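Local structure of predicted HD superfamily hydrolase (uncultured Thermotogales bacterium, 2PQ7) at residues R40-A45 against I61-H66. The protein is a predicted hydrolase of the HD superfamily that binds two ferric ions in an all-helical domain and probably uses this metal centre in catalysis. Residues are numbered along the deposited sequence; the frame is centred on the assembly and turned at random. Where two conformers were deposited one is given.
Sequences RVMENA and IAALLH. With FE (Fe (III) ion), chain C.
Val41 and His66 meet where two antiparallel helices of the HD domain, 35-52 and 56-65, run side by side, a worked example of a metal ligand set within a helix pair. The axes of segments 40-45 and 61-65 approach to 8.3 Å, with their directions 164° apart, and the small CB of Ala63 is consistent with this close spacing. Ala63 CB sits 3.6 Å from Met42 CA, beside Met42 CB, and also touches Val41 CG1 and, one turn further along, Ala45 CB at 4.0 Å. In the conformer given, selenomethionine Met42 reaches Leu64, and Met42 CG lies 4.3 Å from Leu64 CG. Leu64 in turn packs on helix 14-25. Toward the metal, Val41 CG1 approaches His66 CE1 at 3.8 Å, obliquely to the ring, while Ala131 and Asp132 of helix 123-133 also touch this valine. In His66, the histidine of the HD signature, CG lies between the backbone N and the carbonyl carbon, and this chi1 of 84° turns the imidazole back toward the carbonyl of Ala63. His66 ND1 then donates a nearly straight hydrogen bond to Ala63 O at 2.7 Å, in the plane of the ring though tilted from that of the carbonyl, fixing the ring's rotation. With ND1 thus engaged, His66 NE2 binds the iron at 2.2 Å, joined by His37, Asp67, Asp132 and a water whose oxygen lies 2.1 Å from the metal.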
loop_
_atom_site.group_PDB
_atom_site.type_symbol
_atom_site.label_atom_id
_atom_site.label_comp_id
_atom_site.label_asym_id
_atom_site.label_seq_id
_atom_site.Cartn_x
_atom_site.Cartn_y
_atom_site.Cartn_z
ATOM N N ARG A 40 -4.703 -17.408 -0.295
ATOM C CA ARG A 40 -4.602 -16.587 0.923
ATOM C C ARG A 40 -5.609 -17.049 1.984
ATOM O O ARG A 40 -5.335 -17.030 3.183
ATOM C CB ARG A 40 -4.767 -15.108 0.577
ATOM C CG ARG A 40 -3.596 -14.594 -0.282
ATOM C CD ARG A 40 -3.592 -13.112 -0.384
ATOM N NE ARG A 40 -4.837 -12.585 -0.919
ATOM C CZ ARG A 40 -5.125 -12.403 -2.217
ATOM N NH1 ARG A 40 -4.265 -12.650 -3.178
ATOM N NH2 ARG A 40 -6.313 -11.978 -2.540
ATOM N N VAL A 41 -6.806 -17.429 1.530
ATOM C CA VAL A 41 -7.842 -17.955 2.456
ATOM C C VAL A 41 -7.353 -19.258 3.098
ATOM O O VAL A 41 -7.519 -19.496 4.299
ATOM C CB VAL A 41 -9.207 -18.100 1.753
ATOM C CG1 VAL A 41 -10.254 -18.772 2.715
ATOM C CG2 VAL A 41 -9.716 -16.739 1.368
HETATM N N MSE A 42 -6.742 -20.131 2.317
HETATM C CA MSE A 42 -6.243 -21.327 2.905
HETATM C C MSE A 42 -5.113 -21.034 3.919
HETATM O O MSE A 42 -5.058 -21.673 4.965
HETATM C CB MSE A 42 -5.866 -22.323 1.849
HETATM C CG MSE A 42 -5.396 -23.586 2.475
HETATM SE SE MSE A 42 -3.497 -23.513 2.603
HETATM C CE MSE A 42 -3.346 -23.894 1.025
ATOM N N GLU A 43 -4.260 -20.053 3.638
ATOM C CA GLU A 43 -3.223 -19.666 4.614
ATOM C C GLU A 43 -3.875 -19.174 5.896
ATOM O O GLU A 43 -3.452 -19.567 6.998
ATOM C CB GLU A 43 -2.295 -18.587 4.038
ATOM C CG GLU A 43 -1.450 -19.096 2.888
ATOM C CD GLU A 43 -0.472 -20.193 3.295
ATOM O OE1 GLU A 43 -0.118 -20.265 4.496
ATOM O OE2 GLU A 43 -0.048 -20.968 2.402
ATOM N N ASN A 44 -4.908 -18.342 5.790
ATOM C CA ASN A 44 -5.632 -17.847 6.962
ATOM C C ASN A 44 -6.290 -18.999 7.717
ATOM O O ASN A 44 -6.241 -19.074 8.944
ATOM C CB ASN A 44 -6.710 -16.887 6.553
ATOM C CG ASN A 44 -6.197 -15.635 5.901
ATOM O OD1 ASN A 44 -5.027 -15.272 6.047
ATOM N ND2 ASN A 44 -7.075 -14.956 5.200
ATOM N N ALA A 45 -6.901 -19.926 6.984
ATOM C CA ALA A 45 -7.552 -21.078 7.624
ATOM C C ALA A 45 -6.561 -21.966 8.354
ATOM O O ALA A 45 -6.891 -22.512 9.420
ATOM C CB ALA A 45 -8.311 -21.909 6.592
ATOM N N ILE A 61 -9.083 -28.003 3.350
ATOM C CA ILE A 61 -9.818 -28.505 2.195
ATOM C C ILE A 61 -11.025 -27.603 1.903
ATOM O O ILE A 61 -11.251 -27.250 0.746
ATOM C CB ILE A 61 -10.136 -29.996 2.317
ATOM C CG1 ILE A 61 -8.788 -30.790 2.235
ATOM C CG2 ILE A 61 -11.079 -30.453 1.241
ATOM C CD1 ILE A 61 -8.950 -32.241 2.499
ATOM N N ALA A 62 -11.713 -27.196 2.960
ATOM C CA ALA A 62 -12.835 -26.320 2.717
ATOM C C ALA A 62 -12.378 -24.976 2.101
ATOM O O ALA A 62 -12.984 -24.455 1.185
ATOM C CB ALA A 62 -13.474 -26.079 3.987
ATOM N N ALA A 63 -11.291 -24.408 2.616
ATOM C CA ALA A 63 -10.734 -23.191 2.045
ATOM C C ALA A 63 -10.319 -23.356 0.591
ATOM O O ALA A 63 -10.566 -22.492 -0.230
ATOM C CB ALA A 63 -9.542 -22.742 2.855
ATOM N N LEU A 64 -9.638 -24.460 0.290
ATOM C CA LEU A 64 -9.217 -24.695 -1.109
ATOM C C LEU A 64 -10.392 -24.802 -2.070
ATOM O O LEU A 64 -10.346 -24.322 -3.196
ATOM C CB LEU A 64 -8.321 -25.930 -1.203
ATOM C CG LEU A 64 -6.846 -25.681 -1.013
ATOM C CD1 LEU A 64 -6.179 -27.027 -1.155
ATOM C CD2 LEU A 64 -6.376 -24.687 -2.130
ATOM N N LEU A 65 -11.457 -25.462 -1.612
ATOM C CA LEU A 65 -12.617 -25.684 -2.469
ATOM C C LEU A 65 -13.710 -24.619 -2.416
ATOM O O LEU A 65 -14.575 -24.602 -3.288
ATOM C CB LEU A 65 -13.263 -27.019 -2.136
ATOM C CG LEU A 65 -12.401 -28.219 -2.497
ATOM C CD1 LEU A 65 -13.060 -29.490 -1.968
ATOM C CD2 LEU A 65 -12.116 -28.302 -3.963
ATOM N N HIS A 66 -13.605 -23.684 -1.487
ATOM C CA HIS A 66 -14.807 -22.850 -1.211
ATOM C C HIS A 66 -15.259 -21.992 -2.389
ATOM O O HIS A 66 -16.430 -21.812 -2.572
ATOM C CB HIS A 66 -14.653 -22.011 0.046
ATOM C CG HIS A 66 -13.925 -20.724 -0.148
ATOM N ND1 HIS A 66 -12.574 -20.650 -0.364
ATOM C CD2 HIS A 66 -14.377 -19.446 -0.137
ATOM C CE1 HIS A 66 -12.222 -19.379 -0.508
ATOM N NE2 HIS A 66 -13.310 -18.623 -0.377
HETATM FE FE FE C . -13.685 -16.516 -1.005
HETATM O O HOH W 1 -15.725 -16.649 -0.654
#